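Local atomic coordinates of lectin CEL-IV, C-type (Cucumaria echinata, PDB entry 3ALU), a protein that binds galactose-containing carbohydrates such as raffinose through a calcium-dependent C-type lectin domain and assembles as a tetramer. Residues A[51-56]-A[100-105]. Numbering follows the deposited sequence.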
ATOM      1  N   LEU A  51     -22.266   4.743  -2.316  1.00 11.55           N
ATOM      2  CA  LEU A  51     -22.562   3.431  -2.862  1.00 10.57           C
ATOM      3  C   LEU A  51     -21.611   3.228  -4.046  1.00 11.89           C
ATOM      4  O   LEU A  51     -21.212   4.189  -4.714  1.00 12.18           O
ATOM      5  CB  LEU A  51     -23.999   3.358  -3.320  1.00 11.34           C
ATOM      6  CG  LEU A  51     -25.035   3.212  -2.217  1.00 10.10           C
ATOM      7  CD1 LEU A  51     -26.430   3.544  -2.761  1.00 12.56           C
ATOM      8  CD2 LEU A  51     -25.003   1.808  -1.676  1.00 11.25           C
ATOM      9  N   ALA A  52     -21.256   1.960  -4.316  1.00 10.23           N
ATOM     10  CA  ALA A  52     -20.233   1.642  -5.289  1.00 10.49           C
ATOM     11  C   ALA A  52     -20.644   2.060  -6.698  1.00 11.30           C
ATOM     12  O   ALA A  52     -21.783   1.855  -7.068  1.00 11.18           O
ATOM     13  CB  ALA A  52     -19.965   0.143  -5.274  1.00 12.47           C
ATOM     14  N   SER A  53     -19.699   2.593  -7.453  1.00 11.06           N
ATOM     15  CA  SER A  53     -19.905   2.764  -8.917  1.00 11.82           C
ATOM     16  C   SER A  53     -19.082   1.700  -9.639  1.00 12.35           C
ATOM     17  O   SER A  53     -18.204   1.136  -9.016  1.00 14.49           O
ATOM     18  CB  SER A  53     -19.506   4.139  -9.356  1.00 12.12           C
ATOM     19  OG  SER A  53     -18.117   4.457  -9.168  1.00 12.40           O
ATOM     20  N   ILE A  54     -19.376   1.436 -10.931  1.00 12.70           N
ATOM     21  CA  ILE A  54     -18.790   0.266 -11.625  1.00 12.40           C
ATOM     22  C   ILE A  54     -18.446   0.738 -13.022  1.00 13.00           C
ATOM     23  O   ILE A  54     -19.323   1.326 -13.694  1.00 12.77           O
ATOM     24  CB  ILE A  54     -19.782  -0.919 -11.664  1.00 11.69           C
ATOM     25  CG1 ILE A  54     -20.245  -1.288 -10.221  1.00 12.56           C
ATOM     26  CG2 ILE A  54     -19.174  -2.132 -12.415  1.00 10.80           C
ATOM     27  CD1 ILE A  54     -21.367  -2.347 -10.137  1.00 11.69           C
ATOM     28  N   HIS A  55     -17.199   0.497 -13.459  1.00 12.63           N
ATOM     29  CA  HIS A  55     -16.710   1.158 -14.694  1.00 13.66           C
ATOM     30  C   HIS A  55     -16.115   0.236 -15.725  1.00 14.40           C
ATOM     31  O   HIS A  55     -15.591   0.693 -16.756  1.00 14.83           O
ATOM     32  CB  HIS A  55     -15.739   2.248 -14.318  1.00 14.20           C
ATOM     33  CG  HIS A  55     -16.418   3.326 -13.570  1.00 14.49           C
ATOM     34  ND1 HIS A  55     -16.381   3.417 -12.188  1.00 19.26           N
ATOM     35  CD2 HIS A  55     -17.281   4.265 -13.995  1.00 10.86           C
ATOM     36  CE1 HIS A  55     -17.138   4.432 -11.808  1.00 14.00           C
ATOM     37  NE2 HIS A  55     -17.703   4.956 -12.882  1.00 18.85           N
ATOM     38  N   SER A  56     -16.225  -1.058 -15.471  1.00 13.09           N
ATOM     39  CA  SER A  56     -15.691  -2.062 -16.407  1.00 14.14           C
ATOM     40  C   SER A  56     -16.262  -3.438 -16.134  1.00 13.84           C
ATOM     41  O   SER A  56     -16.781  -3.714 -15.033  1.00 14.15           O
ATOM     42  CB  SER A  56     -14.139  -2.127 -16.349  1.00 15.10           C
ATOM     43  OG  SER A  56     -13.707  -2.815 -15.169  1.00 16.12           O
ATOM     44  N   ASP A 100     -21.451   8.871  -6.844  1.00 13.14           N
ATOM     45  CA  ASP A 100     -20.122   9.447  -6.700  1.00 15.01           C
ATOM     46  C   ASP A 100     -19.757  10.459  -7.792  1.00 15.50           C
ATOM     47  O   ASP A 100     -18.658  11.006  -7.768  1.00 16.54           O
ATOM     48  CB  ASP A 100     -19.030   8.364  -6.514  1.00 13.35           C
ATOM     49  CG  ASP A 100     -18.789   7.538  -7.762  1.00 15.80           C
ATOM     50  OD1 ASP A 100     -17.906   6.644  -7.713  1.00 16.24           O
ATOM     51  OD2 ASP A 100     -19.466   7.754  -8.785  1.00 14.15           O
ATOM     52  N   GLY A 101     -20.663  10.704  -8.738  1.00 15.77           N
ATOM     53  CA  GLY A 101     -20.423  11.700  -9.785  1.00 15.43           C
ATOM     54  C   GLY A 101     -19.536  11.223 -10.905  1.00 15.84           C
ATOM     55  O   GLY A 101     -19.211  12.011 -11.802  1.00 16.75           O
ATOM     56  N   SER A 102     -19.172   9.935 -10.894  1.00 14.59           N
ATOM     57  CA  SER A 102     -18.325   9.382 -11.960  1.00 15.98           C
ATOM     58  C   SER A 102     -19.154   9.135 -13.240  1.00 16.26           C
ATOM     59  O   SER A 102     -20.385   9.112 -13.199  1.00 15.81           O
ATOM     60  CB  SER A 102     -17.620   8.084 -11.496  1.00 15.58           C
ATOM     61  OG  SER A 102     -18.592   7.096 -11.205  1.00 16.63           O
ATOM     62  N   SER A 103     -18.467   8.937 -14.371  1.00 17.09           N
ATOM     63  CA  SER A 103     -19.163   8.739 -15.650  1.00 18.63           C
ATOM     64  C   SER A 103     -19.826   7.379 -15.687  1.00 17.97           C
ATOM     65  O   SER A 103     -19.328   6.412 -15.123  1.00 16.35           O
ATOM     66  CB  SER A 103     -18.172   8.772 -16.821  1.00 20.23           C
ATOM     67  OG  SER A 103     -17.300   9.875 -16.674  1.00 26.95           O
ATOM     68  N   VAL A 104     -20.954   7.308 -16.366  1.00 16.46           N
ATOM     69  CA  VAL A 104     -21.571   6.021 -16.653  1.00 16.53           C
ATOM     70  C   VAL A 104     -20.964   5.555 -17.975  1.00 17.13           C
ATOM     71  O   VAL A 104     -21.519   5.798 -19.075  1.00 18.65           O
ATOM     72  CB  VAL A 104     -23.104   6.116 -16.708  1.00 16.45           C
ATOM     73  CG1 VAL A 104     -23.730   4.740 -17.017  1.00 16.74           C
ATOM     74  CG2 VAL A 104     -23.662   6.669 -15.371  1.00 17.96           C
ATOM     75  N   ASP A 105     -19.827   4.904 -17.862  1.00 16.94           N
ATOM     76  CA  ASP A 105     -19.028   4.463 -19.004  1.00 17.13           C
ATOM     77  C   ASP A 105     -19.038   2.933 -19.136  1.00 17.60           C
ATOM     78  O   ASP A 105     -18.262   2.363 -19.911  1.00 19.89           O
ATOM     79  CB  ASP A 105     -17.583   5.022 -18.888  1.00 17.23           C
ATOM     80  CG  ASP A 105     -16.889   4.704 -17.550  1.00 19.18           C
ATOM     81  OD1 ASP A 105     -17.463   4.025 -16.661  1.00 18.31           O
ATOM     82  OD2 ASP A 105     -15.726   5.156 -17.383  1.00 22.13           O
TER
HETATM   83  O   HOH W   1     -21.737   5.846  -6.901  1.00 14.92           O
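His-55 and Ser-102 join the two loops through a side-chain hydrogen bond: NE2 of His-55 donates to OG of Ser-102 at 2.9 Å, and the hydroxyl lies 11° out of the imidazole plane, so the ring is met at its edge. Ser-102 OG in turn donates to OD2 of Asp-100 at 2.7 Å, on the syn side of the carboxylate. OD2 takes a second bond from the backbone N of Ser-102 (3.0 Å), from above the carboxylate plane, closing an Asx turn. Both segments belong to the C-type lectin domain, away from its calcium and sugar site; 51-56 leads from strand 45-51 into helix 57-70, while 100-105 follows strand 96-98, whose Trp-98 ring meets that of His-55. Asp-105 crosses the His-55 side chain, its OD1 at the ring edge and the planes 78° apart. The other carboxylate oxygen of Asp-100, OD1, accepts from Ser-53 OG, a bond to be taken with caution, since that hydroxyl sits too close to a neighbour for its place to be sure; Gln-148 NE2 also holds OD1. With chi1 at 69°, CG of Asp-100 sits between its own N and carbonyl carbon, which directs the carboxylate at Ser-53. A water bridges the backbones, donating to Leu-51 O and accepting from Asp-100 N.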